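Local coordinates for peroxinectin A (Dictyostelium discoideum, PDB 6ERC), which uses hydrogen peroxide at a haem to oxidise phenolic donors, and has lactoperoxidase, iodide peroxidase and thiocyanate peroxidase activity, at residues Ser48-Asn53 and Lys96-Asp101; Phe56-His61 and Tyr359-Leu364; His305-Pro310 and Glu354-Tyr359; Arg382-Asn387 and Ser435-Leu440. One frame throughout, in Å; residues are numbered along the deposited sequence.

Contact 1 of 4, residues Ser48-Asn53 and Lys96-Asp101; sequences SRAISN and KVPKCD
Arg49 and Asp101 form a salt bridge that ties the first turns of helix 48-56 to the loop leaving strand 91-96, in a partly buried spot towards the periphery of the peroxidase fold. Arg49 NE gives Asp101 OD2 a bond of 3.0 Å, meeting the oxygen from above the carboxylate plane, while Arg49 NH2 adds only weak bonds to both carboxylate oxygens. One helical turn on, Asn53 ND2 donates to Asp101 OD2 at 3.0 Å, coming from the opposite face of the carboxylate, which leaves that oxygen gripped from two directions. Asn53 OD1 lies over the centre of the Arg49 guanidinium and is hydrogen-bonded to Arg365 NH1. Asp101 closes a type II beta turn begun at Pro98, and its OD1 takes backbone N-H groups of Tyr103 and Phe104. With CG anti to the backbone N (chi1 176°), Arg49 passes its CG 3.4 Å from Pro98 CD, the two side chains crossing at about a right angle. Ala50 CB packs more loosely on Pro98 CG. A water takes the Arg49 backbone N-H and donates to Lys96 O at 2.8 Å. Arg49 NH1 turns to a second acid, Asp378.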
# COMPACT_ATOMS: atom_id res chain seq x y z
N SER A 48 -21.34 -4.92 4.50
CA SER A 48 -20.31 -4.16 3.79
C SER A 48 -20.78 -3.76 2.39
O SER A 48 -20.66 -2.59 2.00
CB SER A 48 -19.03 -4.99 3.70
OG SER A 48 -18.56 -5.34 5.00
N ARG A 49 -21.33 -4.71 1.63
CA ARG A 49 -21.73 -4.41 0.26
C ARG A 49 -22.84 -3.36 0.21
O ARG A 49 -22.94 -2.61 -0.77
CB ARG A 49 -22.16 -5.69 -0.45
CG ARG A 49 -22.69 -5.49 -1.87
CD ARG A 49 -21.71 -4.74 -2.76
NE ARG A 49 -22.23 -4.62 -4.12
CZ ARG A 49 -21.69 -3.86 -5.07
NH1 ARG A 49 -20.61 -3.13 -4.83
NH2 ARG A 49 -22.25 -3.81 -6.28
N ALA A 50 -23.68 -3.30 1.24
CA ALA A 50 -24.69 -2.25 1.30
C ALA A 50 -24.05 -0.89 1.52
O ALA A 50 -24.33 0.07 0.79
CB ALA A 50 -25.70 -2.56 2.41
N ILE A 51 -23.16 -0.78 2.51
CA ILE A 51 -22.44 0.47 2.73
C ILE A 51 -21.69 0.87 1.48
O ILE A 51 -21.57 2.06 1.17
CB ILE A 51 -21.49 0.33 3.94
CG1 ILE A 51 -22.26 -0.00 5.22
CG2 ILE A 51 -20.69 1.61 4.13
CD1 ILE A 51 -23.21 1.08 5.70
N SER A 52 -21.17 -0.11 0.73
CA SER A 52 -20.47 0.20 -0.51
C SER A 52 -21.40 0.87 -1.51
O SER A 52 -21.07 1.90 -2.11
CB SER A 52 -19.87 -1.08 -1.10
OG SER A 52 -19.21 -0.82 -2.33
N ASN A 53 -22.59 0.29 -1.71
CA ASN A 53 -23.53 0.85 -2.68
C ASN A 53 -24.04 2.21 -2.23
O ASN A 53 -24.24 3.11 -3.05
CB ASN A 53 -24.69 -0.12 -2.89
CG ASN A 53 -24.29 -1.36 -3.65
OD1 ASN A 53 -23.51 -1.29 -4.61
ND2 ASN A 53 -24.80 -2.51 -3.22
N LYS A 96 -21.77 -10.70 2.13
CA LYS A 96 -23.15 -10.91 1.70
C LYS A 96 -23.53 -9.87 0.65
O LYS A 96 -23.24 -8.68 0.80
CB LYS A 96 -24.10 -10.83 2.89
CG LYS A 96 -24.02 -12.03 3.82
CD LYS A 96 -25.07 -11.96 4.92
CE LYS A 96 -25.09 -13.24 5.75
NZ LYS A 96 -26.00 -13.13 6.93
N VAL A 97 -24.17 -10.33 -0.42
CA VAL A 97 -24.67 -9.46 -1.48
C VAL A 97 -26.15 -9.19 -1.21
O VAL A 97 -26.92 -10.15 -1.11
CB VAL A 97 -24.48 -10.10 -2.87
CG1 VAL A 97 -25.08 -9.21 -3.96
CG2 VAL A 97 -23.00 -10.36 -3.13
N PRO A 98 -26.57 -7.94 -1.08
CA PRO A 98 -28.00 -7.66 -0.95
C PRO A 98 -28.79 -8.26 -2.10
O PRO A 98 -28.34 -8.26 -3.25
CB PRO A 98 -28.07 -6.13 -0.95
CG PRO A 98 -26.74 -5.70 -0.46
CD PRO A 98 -25.76 -6.71 -0.96
N LYS A 99 -29.97 -8.77 -1.79
CA LYS A 99 -30.81 -9.38 -2.82
C LYS A 99 -31.09 -8.37 -3.92
O LYS A 99 -31.34 -7.19 -3.66
CB LYS A 99 -32.12 -9.89 -2.21
CG LYS A 99 -32.92 -10.79 -3.14
CD LYS A 99 -34.16 -11.37 -2.46
CE LYS A 99 -35.25 -10.33 -2.27
NZ LYS A 99 -36.54 -10.93 -1.82
N CYS A 100 -31.01 -8.83 -5.17
CA CYS A 100 -31.28 -8.03 -6.36
C CYS A 100 -30.16 -7.05 -6.70
O CYS A 100 -30.37 -6.13 -7.50
CB CYS A 100 -32.60 -7.26 -6.24
SG CYS A 100 -34.06 -8.30 -6.04
N ASP A 101 -28.98 -7.21 -6.12
CA ASP A 101 -27.87 -6.33 -6.45
C ASP A 101 -27.60 -6.40 -7.95
O ASP A 101 -27.38 -7.48 -8.50
CB ASP A 101 -26.63 -6.70 -5.66
CG ASP A 101 -25.49 -5.70 -5.85
OD1 ASP A 101 -25.00 -5.55 -6.99
OD2 ASP A 101 -25.09 -5.06 -4.85
O HOH W 1 -21.65 -7.36 2.72

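Contact 2 of 4, residues Phe56-His61 and Tyr359-Leu364; sequences FDQQTH and YMISDL. With CA (calcium ion), chain G.
Phe56 and Met360 make the direct backbone link between segment 56-61 and the loop that runs into helix 362-365: Met360 N donates to Phe56 O at 3.0 Å, nearly straight at 171° and in the carbonyl plane. Two waters extend the polar contact. One takes the Gln58 N-H and donates to Met360 O at 2.7 Å; the other donates to Asp57 OD1 and weakly to Gln58 O, and both are hydrogen-bonded to Ser362 OG. Asp57 OD1 has its charged partner in Arg365.

Side-chain packing centres on Gln58, whose chain is extended and crosses Tyr359 at about a right angle. Its OE1 lies 3.4 Å from Tyr359 CB and 3.0 Å from Met360 C, against the backbone. NE2 donates within its own loop to Thr60 O, which lies in the amide plane and helps fix the rotation of that plane. At the Tyr359 ring, Asp57 O sits at the edge, 3.3 Å from CD1. The Met360 methyl CE approaches the Phe56 ring obliquely.

The metal enters through Tyr359 O, a calcium ligand at 2.4 Å, and two waters are further ligands. Since the neighbouring Met360 N-H is held by Phe56, the peptide that presents this ligand is fixed at both of its polar atoms, so segment 56-61 probably serves as second-shell support for the calcium site.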
# COMPACT_ATOMS: atom_id res chain seq x y z
N PHE A 56 -20.05 4.54 -1.28
CA PHE A 56 -18.89 4.56 -2.16
C PHE A 56 -19.23 4.64 -3.64
O PHE A 56 -18.32 4.87 -4.44
CB PHE A 56 -18.03 3.32 -1.90
CG PHE A 56 -17.29 3.37 -0.59
CD1 PHE A 56 -16.01 3.90 -0.52
CD2 PHE A 56 -17.88 2.90 0.57
CE1 PHE A 56 -15.33 3.95 0.68
CE2 PHE A 56 -17.20 2.95 1.77
CZ PHE A 56 -15.92 3.48 1.83
N ASP A 57 -20.49 4.49 -4.02
CA ASP A 57 -20.84 4.49 -5.44
C ASP A 57 -20.38 5.79 -6.10
O ASP A 57 -20.59 6.88 -5.56
CB ASP A 57 -22.34 4.32 -5.63
CG ASP A 57 -22.72 4.17 -7.09
OD1 ASP A 57 -22.19 3.25 -7.74
OD2 ASP A 57 -23.55 4.97 -7.58
N GLN A 58 -19.76 5.66 -7.26
CA GLN A 58 -19.26 6.80 -8.02
C GLN A 58 -19.76 6.69 -9.45
O GLN A 58 -19.68 5.63 -10.06
CB GLN A 58 -17.73 6.84 -7.99
CG GLN A 58 -17.14 8.14 -8.52
CD GLN A 58 -15.67 8.27 -8.21
OE1 GLN A 58 -15.12 7.49 -7.43
NE2 GLN A 58 -15.01 9.26 -8.81
N GLN A 59 -20.30 7.80 -9.96
CA GLN A 59 -20.84 7.86 -11.31
C GLN A 59 -20.13 8.85 -12.22
O GLN A 59 -20.29 8.76 -13.44
CB GLN A 59 -22.33 8.21 -11.29
CG GLN A 59 -23.22 7.17 -10.63
CD GLN A 59 -24.69 7.48 -10.82
OE1 GLN A 59 -25.09 8.65 -10.91
NE2 GLN A 59 -25.51 6.44 -10.88
N THR A 60 -19.38 9.80 -11.67
CA THR A 60 -18.75 10.84 -12.47
C THR A 60 -17.31 11.04 -11.99
O THR A 60 -16.91 10.57 -10.93
CB THR A 60 -19.50 12.17 -12.38
OG1 THR A 60 -19.31 12.73 -11.08
CG2 THR A 60 -20.99 11.97 -12.63
N HIS A 61 -16.55 11.76 -12.81
CA HIS A 61 -15.19 12.13 -12.44
C HIS A 61 -15.22 13.34 -11.52
O HIS A 61 -15.91 14.33 -11.80
CB HIS A 61 -14.37 12.43 -13.70
CG HIS A 61 -13.00 12.98 -13.41
ND1 HIS A 61 -11.96 12.20 -12.95
CD2 HIS A 61 -12.50 14.24 -13.52
CE1 HIS A 61 -10.89 12.95 -12.79
NE2 HIS A 61 -11.19 14.19 -13.13
N TYR A 359 -16.02 8.45 -2.47
CA TYR A 359 -16.32 7.81 -3.75
C TYR A 359 -15.16 6.97 -4.25
O TYR A 359 -14.00 7.39 -4.20
CB TYR A 359 -16.67 8.87 -4.78
CG TYR A 359 -17.71 9.80 -4.24
CD1 TYR A 359 -19.04 9.41 -4.17
CD2 TYR A 359 -17.37 11.06 -3.77
CE1 TYR A 359 -20.00 10.24 -3.66
CE2 TYR A 359 -18.33 11.90 -3.26
CZ TYR A 359 -19.64 11.49 -3.21
OH TYR A 359 -20.60 12.33 -2.70
N MET A 360 -15.49 5.79 -4.77
CA MET A 360 -14.53 4.87 -5.34
C MET A 360 -14.99 4.52 -6.75
O MET A 360 -16.17 4.23 -6.97
CB MET A 360 -14.42 3.61 -4.48
CG MET A 360 -13.42 2.59 -4.98
SD MET A 360 -13.22 1.23 -3.82
CE MET A 360 -12.62 2.10 -2.37
N ILE A 361 -14.05 4.56 -7.70
CA ILE A 361 -14.39 4.24 -9.08
C ILE A 361 -14.97 2.83 -9.16
O ILE A 361 -14.71 1.97 -8.30
CB ILE A 361 -13.17 4.39 -10.00
CG1 ILE A 361 -12.00 3.55 -9.47
CG2 ILE A 361 -12.77 5.85 -10.11
CD1 ILE A 361 -10.83 3.46 -10.43
N SER A 362 -15.76 2.59 -10.20
CA SER A 362 -16.40 1.29 -10.36
C SER A 362 -15.45 0.21 -10.85
O SER A 362 -15.76 -0.98 -10.73
CB SER A 362 -17.58 1.41 -11.33
OG SER A 362 -18.62 2.19 -10.76
N ASP A 363 -14.29 0.60 -11.40
CA ASP A 363 -13.28 -0.40 -11.75
C ASP A 363 -12.83 -1.17 -10.52
O ASP A 363 -12.52 -2.36 -10.61
CB ASP A 363 -12.08 0.28 -12.41
CG ASP A 363 -12.45 1.00 -13.69
OD1 ASP A 363 -13.16 2.03 -13.61
OD2 ASP A 363 -12.04 0.53 -14.78
N LEU A 364 -12.80 -0.51 -9.36
CA LEU A 364 -12.44 -1.15 -8.10
C LEU A 364 -13.67 -1.64 -7.33
O LEU A 364 -13.63 -2.70 -6.71
CB LEU A 364 -11.65 -0.18 -7.23
CG LEU A 364 -10.31 0.32 -7.79
CD1 LEU A 364 -9.92 1.63 -7.12
CD2 LEU A 364 -9.23 -0.72 -7.60
CA CA G . -12.51 9.16 -4.67
O HOH W 2 -21.23 2.57 -10.74
O HOH W 3 -18.49 3.11 -7.91
O HOH W 4 -12.92 8.06 -6.74
O HOH W 5 -13.40 10.91 -5.98

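Contact 3 of 4, residues His305-Pro310 and Glu354-Tyr359; sequences HSEVGP and ENIDIY. With CA (calcium ion), chain G; HEM (protoporphyrin IX containing Fe), chain F.
Ser306 binds the calcium ion twice, through its backbone O and through OG at 2.3 Å, and segment 354-359 wraps the ion with Asn355 O, Asp357 OD1 and Tyr359 O. Two waters bring the ligands to seven. Ser306 OG, anti to its own N (chi1 -173°), faces the metal and also donates to Asp357 O at 2.6 Å, meeting that oxygen from above the carbonyl plane. One shell out, Asp357 OD1 accepts the Tyr359 N-H in an Asx turn, while OD2 takes a bond from Asn355 ND2. These bonds hold the carboxylate in place beside the ion.

Farther along, the two segments join directly where Glu354 N donates to Glu307 O at 2.9 Å. Glu307 and Ile356 run side by side, pointing the same way, with Glu307 OE1 3.6 Å from Ile356 CD1. The Glu354 carboxylate reaches back to the N-H groups of Ile62 and Gly63.

On the haem side, His305 NE2 binds the iron at 2.3 Å as the proximal ligand, and Val308 CG2 packs on the vinyl carbon CAB at 3.7 Å. The ligand to the iron thus immediately precedes the residue that chelates calcium, so the ion probably helps fix the backbone from which the proximal histidine reaches the haem.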
# COMPACT_ATOMS: atom_id res chain seq x y z
N HIS A 305 -7.46 3.99 -2.35
CA HIS A 305 -8.46 3.40 -3.23
C HIS A 305 -9.45 4.45 -3.72
O HIS A 305 -9.99 4.32 -4.83
CB HIS A 305 -9.16 2.27 -2.49
CG HIS A 305 -8.22 1.24 -1.96
ND1 HIS A 305 -8.29 0.74 -0.68
CD2 HIS A 305 -7.16 0.62 -2.54
CE1 HIS A 305 -7.33 -0.14 -0.49
NE2 HIS A 305 -6.63 -0.24 -1.61
N SER A 306 -9.69 5.49 -2.93
CA SER A 306 -10.51 6.61 -3.38
C SER A 306 -9.82 7.40 -4.49
O SER A 306 -10.49 7.93 -5.38
CB SER A 306 -10.82 7.52 -2.20
OG SER A 306 -11.74 8.54 -2.56
N GLU A 307 -8.49 7.50 -4.44
CA GLU A 307 -7.76 8.38 -5.34
C GLU A 307 -7.35 7.72 -6.66
O GLU A 307 -6.88 8.42 -7.56
CB GLU A 307 -6.51 8.93 -4.63
CG GLU A 307 -5.29 8.02 -4.66
CD GLU A 307 -4.20 8.44 -3.68
OE1 GLU A 307 -4.02 9.66 -3.47
OE2 GLU A 307 -3.53 7.54 -3.12
N VAL A 308 -7.52 6.41 -6.79
CA VAL A 308 -7.20 5.73 -8.04
C VAL A 308 -8.19 6.17 -9.12
O VAL A 308 -9.40 6.01 -8.97
CB VAL A 308 -7.24 4.20 -7.85
CG1 VAL A 308 -7.12 3.48 -9.19
CG2 VAL A 308 -6.13 3.77 -6.91
N GLY A 309 -7.67 6.71 -10.21
CA GLY A 309 -8.49 7.05 -11.35
C GLY A 309 -8.84 5.83 -12.17
O GLY A 309 -8.27 4.74 -12.01
N PRO A 310 -9.81 5.99 -13.07
CA PRO A 310 -10.29 4.83 -13.83
C PRO A 310 -9.40 4.43 -15.00
O PRO A 310 -9.49 3.27 -15.44
CB PRO A 310 -11.67 5.28 -14.32
CG PRO A 310 -11.55 6.75 -14.45
CD PRO A 310 -10.59 7.20 -13.37
N GLU A 354 -7.66 10.85 -8.89
CA GLU A 354 -8.99 11.07 -8.36
C GLU A 354 -8.91 11.68 -6.96
O GLU A 354 -7.88 11.60 -6.28
CB GLU A 354 -9.76 9.75 -8.34
CG GLU A 354 -11.27 9.87 -8.37
CD GLU A 354 -11.78 10.64 -9.56
OE1 GLU A 354 -11.55 10.18 -10.70
OE2 GLU A 354 -12.41 11.70 -9.36
N ASN A 355 -10.01 12.28 -6.52
CA ASN A 355 -10.04 12.93 -5.22
C ASN A 355 -10.20 11.90 -4.11
O ASN A 355 -10.79 10.83 -4.30
CB ASN A 355 -11.19 13.93 -5.15
CG ASN A 355 -11.00 14.95 -4.04
OD1 ASN A 355 -9.96 15.59 -3.94
ND2 ASN A 355 -12.02 15.10 -3.20
N ILE A 356 -9.68 12.23 -2.93
CA ILE A 356 -9.79 11.38 -1.76
C ILE A 356 -11.07 11.77 -1.03
O ILE A 356 -11.14 12.82 -0.39
CB ILE A 356 -8.57 11.49 -0.85
CG1 ILE A 356 -7.33 10.93 -1.56
CG2 ILE A 356 -8.80 10.72 0.45
CD1 ILE A 356 -6.02 11.46 -1.02
N ASP A 357 -12.08 10.92 -1.14
CA ASP A 357 -13.41 11.20 -0.63
C ASP A 357 -14.13 9.87 -0.49
O ASP A 357 -13.52 8.80 -0.62
CB ASP A 357 -14.12 12.18 -1.57
CG ASP A 357 -14.00 11.78 -3.02
OD1 ASP A 357 -13.80 10.58 -3.29
OD2 ASP A 357 -14.08 12.67 -3.89
N ILE A 358 -15.43 9.91 -0.24
CA ILE A 358 -16.17 8.67 -0.03
C ILE A 358 -16.29 7.86 -1.31
O ILE A 358 -16.64 6.67 -1.25
CB ILE A 358 -17.56 8.95 0.56
CG1 ILE A 358 -18.37 9.86 -0.37
CG2 ILE A 358 -17.42 9.57 1.94
CD1 ILE A 358 -19.83 9.96 -0.01
N TYR A 359 -16.02 8.45 -2.47
CA TYR A 359 -16.32 7.81 -3.75
C TYR A 359 -15.16 6.97 -4.25
O TYR A 359 -14.00 7.39 -4.20
CB TYR A 359 -16.67 8.87 -4.78
CG TYR A 359 -17.71 9.80 -4.24
CD1 TYR A 359 -19.04 9.41 -4.17
CD2 TYR A 359 -17.37 11.06 -3.77
CE1 TYR A 359 -20.00 10.24 -3.66
CE2 TYR A 359 -18.33 11.90 -3.26
CZ TYR A 359 -19.64 11.49 -3.21
OH TYR A 359 -20.60 12.33 -2.70
CA CA G . -12.51 9.16 -4.67
CHA HEM F . -4.91 -3.35 0.46
CHB HEM F . -5.84 -3.34 -4.28
CHC HEM F . -4.06 1.18 -4.60
CHD HEM F . -3.35 1.24 0.19
C1A HEM F . -5.37 -3.71 -0.78
C2A HEM F . -6.12 -4.90 -1.09
C3A HEM F . -6.38 -4.90 -2.40
C4A HEM F . -5.80 -3.71 -2.96
CMA HEM F . -7.16 -5.98 -3.19
CAA HEM F . -6.53 -5.96 -0.05
CBA HEM F . -8.05 -5.88 0.07
CGA HEM F . -8.48 -6.43 1.41
O1A HEM F . -8.11 -5.84 2.46
O2A HEM F . -9.21 -7.45 1.42
C1B HEM F . -5.42 -2.12 -4.77
C2B HEM F . -5.46 -1.74 -6.16
C3B HEM F . -4.97 -0.49 -6.26
C4B HEM F . -4.60 -0.05 -4.93
CMB HEM F . -6.00 -2.67 -7.27
CAB HEM F . -4.79 0.41 -7.51
CBB HEM F . -5.20 0.05 -8.73
C1C HEM F . -3.72 1.60 -3.34
C2C HEM F . -3.17 2.90 -2.98
C3C HEM F . -2.97 2.91 -1.64
C4C HEM F . -3.39 1.62 -1.13
CMC HEM F . -2.91 3.99 -4.03
CAC HEM F . -2.42 3.98 -0.67
CBC HEM F . -1.98 5.20 -1.01
C1D HEM F . -3.67 -0.01 0.67
C2D HEM F . -3.48 -0.47 2.03
C3D HEM F . -3.92 -1.73 2.10
C4D HEM F . -4.38 -2.12 0.79
CMD HEM F . -2.90 0.39 3.17
CAD HEM F . -3.92 -2.66 3.32
CBD HEM F . -2.49 -3.19 3.42
CGD HEM F . -2.47 -4.61 3.94
O1D HEM F . -2.63 -5.54 3.11
O2D HEM F . -2.29 -4.82 5.17
NA HEM F . -5.19 -3.00 -1.95
NB HEM F . -4.89 -1.08 -4.04
NC HEM F . -3.84 0.85 -2.18
ND HEM F . -4.22 -1.04 -0.06
FE HEM F . -4.50 -1.08 -2.03
O HOH W 5 -13.40 10.91 -5.98
O HOH W 4 -12.92 8.06 -6.74

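Contact 4 of 4, residues Arg382-Asn387 and Ser435-Leu440; sequences RNLQRN and SYVGGL. With HEM (protoporphyrin IX containing Fe), chain F.
Tyr436 swings its ring toward helix 379-390 because CG stands anti to the backbone N (chi1 -180°), while Asn383 and Asn387, both with CG anti to the carbonyl carbon, lie along it. The two short helical segments meet at 121°, with axes 10.5 Å apart. Asn383 CB lies 3.7 Å from Tyr436 CE2, its amide plane steeply inclined to the ring. The Asn387 amide is turned to within 21° of the ring plane and lies by Tyr436 CB. Leu384 CD2 touches the ring edge at Tyr436 CD2, 3.8 Å away, and its other methyl, CD1, reaches Val437 CG1.

A water accepts from Tyr436 N at 2.7 Å and donates weakly to Asn387 OD1. Asn383 OD1 accepts a hydrogen bond from Arg302.

From the same helix, Arg382 and Arg386 reach one haem propionate: Arg382 NE donates to haem O2A at 2.9 Å, and Arg386 NH2 to O2A at 2.8 Å and 170°, with Arg386 NE on O1A. Two guanidinium groups on one carboxylate should favour its ionised form, and the helix that packs on Tyr436 also holds this haem propionate.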
# COMPACT_ATOMS: atom_id res chain seq x y z
N ARG A 382 -14.47 -5.01 0.56
CA ARG A 382 -13.37 -5.71 1.21
C ARG A 382 -12.77 -4.87 2.33
O ARG A 382 -12.39 -5.40 3.38
CB ARG A 382 -12.30 -6.08 0.18
CG ARG A 382 -12.72 -7.20 -0.77
CD ARG A 382 -11.54 -7.76 -1.56
NE ARG A 382 -10.68 -8.61 -0.74
CZ ARG A 382 -10.93 -9.88 -0.45
NH1 ARG A 382 -12.04 -10.46 -0.89
NH2 ARG A 382 -10.09 -10.58 0.30
N ASN A 383 -12.68 -3.55 2.12
CA ASN A 383 -12.14 -2.69 3.17
C ASN A 383 -13.06 -2.66 4.38
O ASN A 383 -12.60 -2.82 5.52
CB ASN A 383 -11.93 -1.28 2.61
CG ASN A 383 -10.90 -1.24 1.50
OD1 ASN A 383 -9.93 -2.00 1.50
ND2 ASN A 383 -11.10 -0.35 0.53
N LEU A 384 -14.36 -2.47 4.16
CA LEU A 384 -15.31 -2.48 5.27
C LEU A 384 -15.24 -3.80 6.04
O LEU A 384 -15.19 -3.81 7.27
CB LEU A 384 -16.73 -2.24 4.75
CG LEU A 384 -17.21 -0.79 4.67
CD1 LEU A 384 -17.31 -0.16 6.05
CD2 LEU A 384 -16.31 0.04 3.77
N GLN A 385 -15.22 -4.92 5.31
CA GLN A 385 -15.05 -6.21 5.97
C GLN A 385 -13.79 -6.24 6.81
O GLN A 385 -13.81 -6.66 7.98
CB GLN A 385 -15.01 -7.32 4.92
CG GLN A 385 -16.33 -7.55 4.23
CD GLN A 385 -17.30 -8.33 5.09
OE1 GLN A 385 -18.36 -7.82 5.46
NE2 GLN A 385 -16.96 -9.58 5.40
N ARG A 386 -12.66 -5.81 6.24
CA ARG A 386 -11.38 -5.88 6.94
C ARG A 386 -11.40 -5.06 8.21
O ARG A 386 -10.89 -5.49 9.25
CB ARG A 386 -10.25 -5.42 6.01
CG ARG A 386 -8.85 -5.79 6.48
CD ARG A 386 -8.57 -7.28 6.37
NE ARG A 386 -8.79 -7.79 5.01
CZ ARG A 386 -8.71 -9.07 4.68
NH1 ARG A 386 -8.43 -9.99 5.59
NH2 ARG A 386 -8.92 -9.44 3.42
N ASN A 387 -11.99 -3.86 8.16
CA ASN A 387 -12.12 -3.05 9.37
C ASN A 387 -12.99 -3.76 10.40
O ASN A 387 -12.65 -3.78 11.59
CB ASN A 387 -12.71 -1.68 9.03
CG ASN A 387 -11.75 -0.80 8.26
OD1 ASN A 387 -10.97 -0.06 8.85
ND2 ASN A 387 -11.80 -0.88 6.94
N SER A 435 -15.16 3.88 11.04
CA SER A 435 -14.02 4.80 11.01
C SER A 435 -13.53 5.04 9.59
O SER A 435 -13.14 6.16 9.24
CB SER A 435 -12.89 4.25 11.89
OG SER A 435 -13.18 4.42 13.26
N TYR A 436 -13.54 4.00 8.76
CA TYR A 436 -13.03 4.13 7.40
C TYR A 436 -13.84 5.14 6.60
O TYR A 436 -13.27 6.02 5.93
CB TYR A 436 -13.04 2.76 6.71
CG TYR A 436 -12.52 2.79 5.29
CD1 TYR A 436 -11.26 3.28 4.99
CD2 TYR A 436 -13.30 2.31 4.24
CE1 TYR A 436 -10.79 3.31 3.69
CE2 TYR A 436 -12.83 2.33 2.94
CZ TYR A 436 -11.58 2.83 2.67
OH TYR A 436 -11.12 2.85 1.38
N VAL A 437 -15.17 5.04 6.65
CA VAL A 437 -15.99 5.96 5.86
C VAL A 437 -15.98 7.35 6.49
O VAL A 437 -16.05 8.36 5.79
CB VAL A 437 -17.44 5.43 5.69
CG1 VAL A 437 -17.45 3.93 5.38
CG2 VAL A 437 -18.29 5.73 6.91
N GLY A 438 -15.90 7.42 7.82
CA GLY A 438 -15.89 8.72 8.48
C GLY A 438 -14.65 9.52 8.14
O GLY A 438 -14.75 10.69 7.75
N GLY A 439 -13.47 8.91 8.28
CA GLY A 439 -12.24 9.62 7.96
C GLY A 439 -12.20 10.08 6.52
O GLY A 439 -11.70 11.17 6.22
N LEU A 440 -12.72 9.26 5.60
CA LEU A 440 -12.79 9.66 4.20
C LEU A 440 -13.71 10.86 4.01
O LEU A 440 -13.44 11.72 3.16
CB LEU A 440 -13.26 8.49 3.35
CG LEU A 440 -12.19 7.42 3.11
CD1 LEU A 440 -12.79 6.18 2.47
CD2 LEU A 440 -11.08 7.98 2.23
CHA HEM F . -4.91 -3.35 0.46
CHB HEM F . -5.84 -3.34 -4.28
CHC HEM F . -4.06 1.18 -4.60
CHD HEM F . -3.35 1.24 0.19
C1A HEM F . -5.37 -3.71 -0.78
C2A HEM F . -6.12 -4.90 -1.09
C3A HEM F . -6.38 -4.90 -2.40
C4A HEM F . -5.80 -3.71 -2.96
CMA HEM F . -7.16 -5.98 -3.19
CAA HEM F . -6.53 -5.96 -0.05
CBA HEM F . -8.05 -5.88 0.07
CGA HEM F . -8.48 -6.43 1.41
O1A HEM F . -8.11 -5.84 2.46
O2A HEM F . -9.21 -7.45 1.42
C1B HEM F . -5.42 -2.12 -4.77
C2B HEM F . -5.46 -1.74 -6.16
C3B HEM F . -4.97 -0.49 -6.26
C4B HEM F . -4.60 -0.05 -4.93
CMB HEM F . -6.00 -2.67 -7.27
CAB HEM F . -4.79 0.41 -7.51
CBB HEM F . -5.20 0.05 -8.73
C1C HEM F . -3.72 1.60 -3.34
C2C HEM F . -3.17 2.90 -2.98
C3C HEM F . -2.97 2.91 -1.64
C4C HEM F . -3.39 1.62 -1.13
CMC HEM F . -2.91 3.99 -4.03
CAC HEM F . -2.42 3.98 -0.67
CBC HEM F . -1.98 5.20 -1.01
C1D HEM F . -3.67 -0.01 0.67
C2D HEM F . -3.48 -0.47 2.03
C3D HEM F . -3.92 -1.73 2.10
C4D HEM F . -4.38 -2.12 0.79
CMD HEM F . -2.90 0.39 3.17
CAD HEM F . -3.92 -2.66 3.32
CBD HEM F . -2.49 -3.19 3.42
CGD HEM F . -2.47 -4.61 3.94
O1D HEM F . -2.63 -5.54 3.11
O2D HEM F . -2.29 -4.82 5.17
NA HEM F . -5.19 -3.00 -1.95
NB HEM F . -4.89 -1.08 -4.04
NC HEM F . -3.84 0.85 -2.18
ND HEM F . -4.22 -1.04 -0.06
FE HEM F . -4.50 -1.08 -2.03
O HOH W 6 -13.39 1.57 10.00

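Overall arrangement
From the N terminus, helix 48-56 and the loop after it open two contacts. Contact 1 closes the shorter loop, of 42 residues, onto the turn after strand 91-96; contact 2, begun a few residues later, spans about 300 residues to helix 362-365, so the two cross. Contact 3 falls within that long span, opening at the proximal histidine and closing at Tyr359, which it shares with contact 2 along with the calcium ion. Contact 4 follows in series and joins helices 379-390 and 435-441. Phe56 of contact 2 packs against Leu384, Tyr436, Val437 and Leu440 of contact 4, and Ser48 of contact 1 meets Gln385. Contacts 3 and 4 both touch the haem.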